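Local coordinates for protein 4-hydroxybutyrate CoA-transferase (PDB 3D3U) that probably transfers coenzyme A between carboxylic acids such as acetate and 4-hydroxybutyrate, at residues V151-V156 with H176-D181; E16-S21 with Q42-Q47; A33-V38 with V121-T126. One frame throughout, in Å; residues are numbered along the deposited sequence.

Interaction 1. Residues V151-V156 with H176-D181; sequences VVVAEV and HIIEVD
Ala-154 and Val-156 make the four backbone hydrogen bonds to strand 176-180. Ala-154 supplies N to O of His-176 (3.1 Å) and accepts at its own O from N of Ile-178 (3.2 Å); Val-156 repeats the pattern, its N reaching O of Ile-178 (3.0 Å) and its O taking N of Val-180 (2.7 Å). Each thus spans residues two apart on the same neighbour, as in parallel pairing, and the strand axes run 18° apart. The pair forms one edge of the six-stranded parallel sheet, of strand order 3-2-1-4-5-6, in the N-terminal Rossmann-like region: within this chain 176-180 is the outermost strand, while 151-157 also bonds to 119-125.

Apolar contacts line both faces. On the face of Val-153 and Ile-178, CG1 of Val-153 meets CD1 of Ile-178 at 3.5 Å. Here too the His-176 imidazole, its CG anti to the carbonyl carbon (chi1 -48°), lies beside the valines: CG1 of Val-151 approaches its edge, 4.1 Å from CE1. On the opposite face, with Ala-154, CG2 of Val-156 touches CG2 of Ile-177.

The carboxylates have partners beyond the pair: Glu-155 forms a salt bridge with Arg-39 and a hydrogen bond with N of Phe-40, Glu-179 a salt bridge with Arg-8 and a hydrogen bond with OH of Tyr-7.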
loop_
_atom_site.group_PDB
_atom_site.type_symbol
_atom_site.label_atom_id
_atom_site.label_comp_id
_atom_site.label_asym_id
_atom_site.label_seq_id
_atom_site.Cartn_x
_atom_site.Cartn_y
_atom_site.Cartn_z
ATOM N N VAL A 151 -14.915 2.256 -20.509
ATOM C CA VAL A 151 -16.121 1.693 -19.899
ATOM C C VAL A 151 -15.697 1.450 -18.491
ATOM O O VAL A 151 -14.663 0.749 -18.238
ATOM C CB VAL A 151 -16.417 0.309 -20.466
ATOM C CG1 VAL A 151 -17.492 -0.439 -19.657
ATOM C CG2 VAL A 151 -16.777 0.382 -21.864
ATOM N N VAL A 152 -16.477 1.967 -17.561
ATOM C CA VAL A 152 -16.160 1.833 -16.141
ATOM C C VAL A 152 -17.319 1.173 -15.362
ATOM O O VAL A 152 -18.454 1.701 -15.278
ATOM C CB VAL A 152 -15.925 3.248 -15.563
ATOM C CG1 VAL A 152 -15.553 3.193 -14.097
ATOM C CG2 VAL A 152 -14.911 3.875 -16.328
ATOM N N VAL A 153 -17.058 0.033 -14.756
ATOM C CA VAL A 153 -18.137 -0.629 -14.045
ATOM C C VAL A 153 -17.984 -0.397 -12.529
ATOM O O VAL A 153 -17.059 -0.902 -11.941
ATOM C CB VAL A 153 -18.079 -2.083 -14.354
ATOM C CG1 VAL A 153 -19.224 -2.797 -13.678
ATOM C CG2 VAL A 153 -18.117 -2.310 -15.875
ATOM N N ALA A 154 -18.860 0.347 -11.874
ATOM C CA ALA A 154 -18.592 0.636 -10.491
ATOM C C ALA A 154 -19.621 -0.071 -9.608
ATOM O O ALA A 154 -20.817 0.095 -9.868
ATOM C CB ALA A 154 -18.705 2.052 -10.271
ATOM N N GLU A 155 -19.205 -0.808 -8.572
ATOM C CA GLU A 155 -20.164 -1.377 -7.703
ATOM C C GLU A 155 -20.372 -0.298 -6.736
ATOM O O GLU A 155 -19.474 0.146 -6.078
ATOM C CB GLU A 155 -19.585 -2.565 -6.945
ATOM C CG GLU A 155 -19.280 -3.833 -7.737
ATOM C CD GLU A 155 -18.575 -4.980 -6.897
ATOM O OE1 GLU A 155 -18.088 -5.988 -7.556
ATOM O OE2 GLU A 155 -18.506 -4.966 -5.600
ATOM N N VAL A 156 -21.586 0.162 -6.617
ATOM C CA VAL A 156 -21.889 1.226 -5.634
ATOM C C VAL A 156 -22.197 0.702 -4.202
ATOM O O VAL A 156 -23.227 0.084 -3.938
ATOM C CB VAL A 156 -22.944 2.184 -6.173
ATOM C CG1 VAL A 156 -23.366 3.185 -5.062
ATOM C CG2 VAL A 156 -22.372 2.866 -7.414
ATOM N N HIS A 176 -21.974 1.387 -16.041
ATOM C CA HIS A 176 -22.900 0.462 -15.442
ATOM C C HIS A 176 -22.698 0.579 -13.931
ATOM O O HIS A 176 -21.535 0.659 -13.446
ATOM C CB HIS A 176 -22.663 -0.977 -15.919
ATOM C CG HIS A 176 -22.528 -1.127 -17.413
ATOM N ND1 HIS A 176 -21.302 -1.110 -18.063
ATOM C CD2 HIS A 176 -23.461 -1.335 -18.375
ATOM C CE1 HIS A 176 -21.492 -1.263 -19.361
ATOM N NE2 HIS A 176 -22.791 -1.412 -19.581
ATOM N N ILE A 177 -23.807 0.649 -13.184
ATOM C CA ILE A 177 -23.699 0.786 -11.745
ATOM C C ILE A 177 -24.384 -0.395 -11.179
ATOM O O ILE A 177 -25.500 -0.692 -11.559
ATOM C CB ILE A 177 -24.448 2.067 -11.266
ATOM C CG1 ILE A 177 -23.694 3.299 -11.658
ATOM C CG2 ILE A 177 -24.708 2.093 -9.707
ATOM C CD1 ILE A 177 -24.604 4.370 -11.597
ATOM N N ILE A 178 -23.740 -1.034 -10.236
ATOM C CA ILE A 178 -24.273 -2.220 -9.641
ATOM C C ILE A 178 -24.467 -1.848 -8.189
ATOM O O ILE A 178 -23.553 -2.013 -7.382
ATOM C CB ILE A 178 -23.257 -3.298 -9.756
ATOM C CG1 ILE A 178 -23.067 -3.592 -11.219
ATOM C CG2 ILE A 178 -23.731 -4.533 -9.165
ATOM C CD1 ILE A 178 -21.697 -4.140 -11.600
ATOM N N GLU A 179 -25.640 -1.303 -7.838
ATOM C CA GLU A 179 -25.825 -0.907 -6.426
ATOM C C GLU A 179 -25.731 -2.087 -5.521
ATOM O O GLU A 179 -26.465 -3.017 -5.688
ATOM C CB GLU A 179 -27.098 -0.131 -6.067
ATOM C CG GLU A 179 -28.213 -0.066 -7.021
ATOM C CD GLU A 179 -28.863 1.285 -6.828
ATOM O OE1 GLU A 179 -29.877 1.605 -7.486
ATOM O OE2 GLU A 179 -28.343 2.034 -5.974
ATOM N N VAL A 180 -24.815 -2.054 -4.565
ATOM C CA VAL A 180 -24.884 -3.020 -3.543
ATOM C C VAL A 180 -24.648 -2.544 -2.174
ATOM O O VAL A 180 -24.428 -1.368 -1.902
ATOM C CB VAL A 180 -24.028 -4.250 -3.850
ATOM C CG1 VAL A 180 -24.863 -5.187 -4.837
ATOM C CG2 VAL A 180 -22.605 -3.916 -4.344
ATOM N N ASP A 181 -24.800 -3.522 -1.320
ATOM C CA ASP A 181 -24.635 -3.403 0.078
ATOM C C ASP A 181 -24.029 -4.685 0.759
ATOM O O ASP A 181 -24.564 -5.835 0.637
ATOM C CB ASP A 181 -25.936 -3.002 0.701
ATOM C CG ASP A 181 -25.731 -2.640 2.108
ATOM O OD1 ASP A 181 -24.612 -2.939 2.586
ATOM O OD2 ASP A 181 -26.569 -2.071 2.818
#

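Interaction 2. Residues E16-S21 with Q42-Q47; sequences EAVVDS and QAMYRQ
Ala-43 opens the contact with its methyl, CB, which lies 3.7 Å from CG2 of Val-18. One residue on, Met-44 meets the same valine branch through the start of its side chain: CG of Met-44 is 3.8 Å from CG2 of Val-18. With chi1 at 168°, Val-18 sets CG1 anti to its backbone N and CG2 anti to its carbonyl carbon, and the two methyls divide the work, CG2 serving Ala-43 and Met-44 while CG1 is turned to Gln-47.

At Gln-47, the first residue to leave helical geometry, CB lies 4.0 Å from CG1 of Val-18. The chain then bends at chi2 (-60°) and passes Val-19 at about a right angle, bringing OE1 to 3.5 Å from CG2 of Val-19. At the other amide end, NE2 is hydrogen-bonded to OD1 of Asp-15, and OD2 of Asp-15 forms a salt bridge with Arg-46. Two helices of the N-terminal Rossmann-like region, 14-21 and 38-46, are packed together here, and Phe-40 and Leu-51 add to the surroundings of Val-18.

Aliphatic groups and one amide oxygen resting on a methyl make the direct contact, so it is van der Waals packing with little directional character, while Asp-15 supplies directional polar links at the side.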
loop_
_atom_site.group_PDB
_atom_site.type_symbol
_atom_site.label_atom_id
_atom_site.label_comp_id
_atom_site.label_asym_id
_atom_site.label_seq_id
_atom_site.Cartn_x
_atom_site.Cartn_y
_atom_site.Cartn_z
ATOM N N GLU A 16 -25.759 -8.510 -15.685
ATOM C CA GLU A 16 -26.064 -7.781 -16.889
ATOM C C GLU A 16 -24.868 -6.931 -17.265
ATOM O O GLU A 16 -24.509 -6.814 -18.473
ATOM C CB GLU A 16 -27.282 -6.936 -16.720
ATOM C CG GLU A 16 -28.531 -7.599 -16.213
ATOM C CD GLU A 16 -29.514 -6.537 -15.712
ATOM O OE1 GLU A 16 -29.147 -5.731 -14.792
ATOM O OE2 GLU A 16 -30.656 -6.465 -16.263
ATOM N N ALA A 17 -24.226 -6.359 -16.252
ATOM C CA ALA A 17 -22.945 -5.629 -16.520
ATOM C C ALA A 17 -21.728 -6.485 -17.030
ATOM O O ALA A 17 -21.112 -6.138 -18.016
ATOM C CB ALA A 17 -22.575 -4.769 -15.402
ATOM N N VAL A 18 -21.420 -7.602 -16.392
ATOM C CA VAL A 18 -20.517 -8.578 -17.015
ATOM C C VAL A 18 -20.906 -8.864 -18.462
ATOM O O VAL A 18 -20.109 -8.723 -19.409
ATOM C CB VAL A 18 -20.560 -9.960 -16.301
ATOM C CG1 VAL A 18 -19.891 -10.989 -17.098
ATOM C CG2 VAL A 18 -19.914 -9.901 -15.002
ATOM N N VAL A 19 -22.123 -9.294 -18.661
ATOM C CA VAL A 19 -22.368 -9.648 -20.028
ATOM C C VAL A 19 -22.211 -8.517 -21.023
ATOM O O VAL A 19 -21.645 -8.777 -22.053
ATOM C CB VAL A 19 -23.632 -10.352 -20.263
ATOM C CG1 VAL A 19 -23.768 -10.585 -21.744
ATOM C CG2 VAL A 19 -23.576 -11.656 -19.515
ATOM N N ASP A 20 -22.691 -7.298 -20.736
ATOM C CA ASP A 20 -22.669 -6.204 -21.742
ATOM C C ASP A 20 -21.315 -5.568 -21.816
ATOM O O ASP A 20 -20.906 -5.071 -22.829
ATOM C CB ASP A 20 -23.757 -5.124 -21.514
ATOM C CG ASP A 20 -25.225 -5.709 -21.728
ATOM O OD1 ASP A 20 -25.533 -6.030 -22.941
ATOM O OD2 ASP A 20 -26.099 -5.978 -20.782
ATOM N N SER A 21 -20.579 -5.598 -20.736
ATOM C CA SER A 21 -19.339 -4.900 -20.782
ATOM C C SER A 21 -18.214 -5.838 -21.182
ATOM O O SER A 21 -17.154 -5.347 -21.453
ATOM C CB SER A 21 -19.022 -4.335 -19.418
ATOM O OG SER A 21 -18.579 -5.409 -18.576
ATOM N N GLN A 42 -17.720 -12.630 -8.824
ATOM C CA GLN A 42 -18.827 -13.625 -8.553
ATOM C C GLN A 42 -19.609 -13.654 -9.878
ATOM O O GLN A 42 -19.732 -14.723 -10.465
ATOM C CB GLN A 42 -19.679 -13.207 -7.283
ATOM C CG GLN A 42 -20.084 -14.272 -6.240
ATOM C CD GLN A 42 -19.133 -14.218 -4.959
ATOM O OE1 GLN A 42 -19.144 -13.172 -4.218
ATOM N NE2 GLN A 42 -18.314 -15.339 -4.701
ATOM N N ALA A 43 -20.052 -12.500 -10.409
ATOM C CA ALA A 43 -20.834 -12.578 -11.684
ATOM C C ALA A 43 -20.089 -13.116 -12.899
ATOM O O ALA A 43 -20.687 -13.675 -13.766
ATOM C CB ALA A 43 -21.605 -11.254 -12.033
ATOM N N MET A 44 -18.783 -12.921 -12.946
ATOM C CA MET A 44 -18.000 -13.498 -14.032
ATOM C C MET A 44 -17.958 -15.009 -13.897
ATOM O O MET A 44 -17.996 -15.717 -14.882
ATOM C CB MET A 44 -16.562 -12.918 -14.021
ATOM C CG MET A 44 -16.430 -11.445 -14.562
ATOM S SD MET A 44 -14.736 -10.895 -14.336
ATOM C CE MET A 44 -13.897 -11.436 -15.765
ATOM N N TYR A 45 -17.854 -15.505 -12.671
ATOM C CA TYR A 45 -18.049 -16.937 -12.452
ATOM C C TYR A 45 -19.386 -17.486 -13.024
ATOM O O TYR A 45 -19.398 -18.341 -13.930
ATOM C CB TYR A 45 -18.012 -17.307 -10.984
ATOM C CG TYR A 45 -17.940 -18.767 -10.806
ATOM C CD1 TYR A 45 -16.703 -19.425 -10.855
ATOM C CD2 TYR A 45 -19.084 -19.533 -10.638
ATOM C CE1 TYR A 45 -16.584 -20.802 -10.688
ATOM C CE2 TYR A 45 -18.986 -20.918 -10.511
ATOM C CZ TYR A 45 -17.719 -21.565 -10.538
ATOM O OH TYR A 45 -17.577 -22.961 -10.402
ATOM N N ARG A 46 -20.506 -17.022 -12.486
ATOM C CA ARG A 46 -21.772 -17.471 -13.040
ATOM C C ARG A 46 -21.872 -17.346 -14.553
ATOM O O ARG A 46 -22.438 -18.218 -15.162
ATOM C CB ARG A 46 -22.900 -16.681 -12.450
ATOM C CG ARG A 46 -22.975 -16.752 -10.988
ATOM C CD ARG A 46 -24.280 -16.253 -10.511
ATOM N NE ARG A 46 -24.233 -14.849 -10.679
ATOM C CZ ARG A 46 -23.761 -14.038 -9.760
ATOM N NH1 ARG A 46 -23.317 -14.541 -8.564
ATOM N NH2 ARG A 46 -23.722 -12.706 -10.070
ATOM N N GLN A 47 -21.371 -16.265 -15.161
ATOM C CA GLN A 47 -21.538 -16.028 -16.576
ATOM C C GLN A 47 -20.413 -16.608 -17.378
ATOM O O GLN A 47 -20.307 -16.245 -18.535
ATOM C CB GLN A 47 -21.700 -14.538 -16.917
ATOM C CG GLN A 47 -22.937 -13.869 -16.246
ATOM C CD GLN A 47 -24.284 -14.492 -16.634
ATOM O OE1 GLN A 47 -24.566 -14.621 -17.842
ATOM N NE2 GLN A 47 -25.111 -14.926 -15.623
#

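Interaction 3. Residues A33-V38 with V121-T126; sequences AAAAPV and VVQVST
Gln-123 holds CG anti to its backbone N (chi1 175°) and stays extended at chi2 (170°), which carries its side chain out from the strand along the loop at Ala-35 and Ala-36. A like torsion at Val-121 (chi1 174°) turns CG1 to the ring of Pro-37. Both side chains leave their strand on the side facing the loop, with Val-122 between them directed away.

The proline contact is the clearer of the two. Atom CG of Pro-37 lies 3.5 Å from CG1 of Val-121, and CB of Pro-37 is 3.6 Å from that same methyl. The ring also lies close to O of Val-121. Farther along, the carbonyl of Ala-35 comes up to CB of Gln-123, at the root of the glutamine, where the two backbones also come nearest: CA of Ala-35 is 5.4 Å from CA of Gln-123.

In the fold, 33-38 is a loop at the end of a strand in a parallel alpha/beta, Rossmann-like sheet, leading from strand 27-30 into helix 38-46; strand 119-125 is the neighbour of 27-30. Pro-37 does double duty there: it centres an inverse gamma turn and takes the N-cap position of the helix. Phe-30 and Glu-155 also touch it, so the ring meets residues of three successive strands, 27-30, 119-125 and 151-157.

Packing of Pro-37 on Val-121 is the secure part of this junction, and the loop carbonyls of Ala-35 and Ala-36 give the buried Gln-123 side chain a polar setting.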
loop_
_atom_site.group_PDB
_atom_site.type_symbol
_atom_site.label_atom_id
_atom_site.label_comp_id
_atom_site.label_asym_id
_atom_site.label_seq_id
_atom_site.Cartn_x
_atom_site.Cartn_y
_atom_site.Cartn_z
ATOM N N ALA A 33 -7.342 -4.352 -3.352
ATOM C CA ALA A 33 -7.126 -4.424 -1.893
ATOM C C ALA A 33 -8.519 -4.655 -1.336
ATOM O O ALA A 33 -9.138 -5.674 -1.687
ATOM C CB ALA A 33 -6.446 -3.158 -1.317
ATOM N N ALA A 34 -9.042 -3.744 -0.506
ATOM C CA ALA A 34 -10.317 -3.993 0.177
ATOM C C ALA A 34 -11.412 -3.381 -0.637
ATOM O O ALA A 34 -12.558 -3.478 -0.195
ATOM C CB ALA A 34 -10.335 -3.443 1.583
ATOM N N ALA A 35 -11.082 -2.855 -1.835
ATOM C CA ALA A 35 -12.035 -2.237 -2.706
ATOM C C ALA A 35 -12.205 -3.063 -3.918
ATOM O O ALA A 35 -12.741 -2.561 -4.909
ATOM C CB ALA A 35 -11.594 -0.867 -3.131
ATOM N N ALA A 36 -11.719 -4.300 -3.852
ATOM C CA ALA A 36 -11.749 -5.311 -4.914
ATOM C C ALA A 36 -13.224 -5.712 -5.184
ATOM O O ALA A 36 -13.985 -5.890 -4.228
ATOM C CB ALA A 36 -10.957 -6.512 -4.442
ATOM N N PRO A 37 -13.655 -5.794 -6.445
ATOM C CA PRO A 37 -15.041 -5.890 -6.749
ATOM C C PRO A 37 -15.413 -7.349 -6.972
ATOM O O PRO A 37 -15.590 -7.883 -8.078
ATOM C CB PRO A 37 -15.167 -5.031 -8.008
ATOM C CG PRO A 37 -13.820 -4.881 -8.507
ATOM C CD PRO A 37 -12.864 -5.698 -7.684
ATOM N N VAL A 38 -15.574 -7.973 -5.838
ATOM C CA VAL A 38 -15.809 -9.363 -5.746
ATOM C C VAL A 38 -17.184 -9.704 -6.308
ATOM O O VAL A 38 -17.326 -10.780 -6.896
ATOM C CB VAL A 38 -15.549 -9.803 -4.297
ATOM C CG1 VAL A 38 -16.023 -8.730 -3.362
ATOM C CG2 VAL A 38 -16.217 -11.137 -4.000
ATOM N N VAL A 121 -13.042 -2.077 -13.561
ATOM C CA VAL A 121 -14.091 -2.466 -12.621
ATOM C C VAL A 121 -13.713 -2.091 -11.202
ATOM O O VAL A 121 -12.831 -2.703 -10.689
ATOM C CB VAL A 121 -14.387 -3.951 -12.656
ATOM C CG1 VAL A 121 -15.375 -4.362 -11.551
ATOM C CG2 VAL A 121 -14.998 -4.208 -13.912
ATOM N N VAL A 122 -14.379 -1.114 -10.577
ATOM C CA VAL A 122 -14.030 -0.580 -9.291
ATOM C C VAL A 122 -15.169 -0.647 -8.312
ATOM O O VAL A 122 -16.356 -0.772 -8.662
ATOM C CB VAL A 122 -13.641 0.919 -9.361
ATOM C CG1 VAL A 122 -12.522 1.172 -10.349
ATOM C CG2 VAL A 122 -14.825 1.782 -9.699
ATOM N N GLN A 123 -14.827 -0.479 -7.041
ATOM C CA GLN A 123 -15.891 -0.492 -6.047
ATOM C C GLN A 123 -16.024 0.874 -5.391
ATOM O O GLN A 123 -15.329 1.082 -4.501
ATOM C CB GLN A 123 -15.577 -1.580 -4.997
ATOM C CG GLN A 123 -16.527 -1.602 -3.862
ATOM C CD GLN A 123 -16.348 -2.821 -2.980
ATOM O OE1 GLN A 123 -15.250 -3.341 -2.818
ATOM N NE2 GLN A 123 -17.422 -3.254 -2.372
ATOM N N VAL A 124 -16.880 1.799 -5.760
ATOM C CA VAL A 124 -16.940 3.049 -4.959
ATOM C C VAL A 124 -18.015 3.084 -3.934
ATOM O O VAL A 124 -18.749 2.093 -3.753
ATOM C CB VAL A 124 -17.242 4.196 -5.841
ATOM C CG1 VAL A 124 -16.064 4.353 -6.791
ATOM C CG2 VAL A 124 -18.550 3.876 -6.674
ATOM N N SER A 125 -18.171 4.275 -3.349
ATOM C CA SER A 125 -19.149 4.551 -2.289
ATOM C C SER A 125 -20.406 5.282 -2.810
ATOM O O SER A 125 -20.469 5.740 -3.978
ATOM C CB SER A 125 -18.542 5.533 -1.352
ATOM O OG SER A 125 -18.979 6.842 -1.753
ATOM N N THR A 126 -21.407 5.464 -1.929
ATOM C CA THR A 126 -22.584 6.215 -2.369
ATOM C C THR A 126 -22.221 7.682 -2.653
ATOM O O THR A 126 -21.536 8.315 -1.841
ATOM C CB THR A 126 -23.708 6.129 -1.375
ATOM O OG1 THR A 126 -23.206 6.148 -0.033
ATOM C CG2 THR A 126 -24.371 4.773 -1.479
#

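Overall arrangement
All three contacts belong to the N-terminal Rossmann-like region. Every touching residue of interaction 3 is buried, whereas interactions 1 and 2 include partly exposed ones. Interactions 1 and 3 share a sheet: strands 151-157 and 119-125 are neighbours, linked by probable hydrogen bonds between Glu-155 N and Val-122 O and between Val-153 O and Val-122 N. Interaction 3 lies nearest the centre of the chain (centre to centre about 15 Å, against about 24 and 29 Å for interactions 1 and 2). Interaction 2 packs helix against helix, and its helix 14-21 lies on interaction 1 through Ala-17 and Ser-21. Regular backbone bonding governs interaction 1, whereas interactions 2 and 3 depend largely on side-chain packing, partly against backbone in interaction 3.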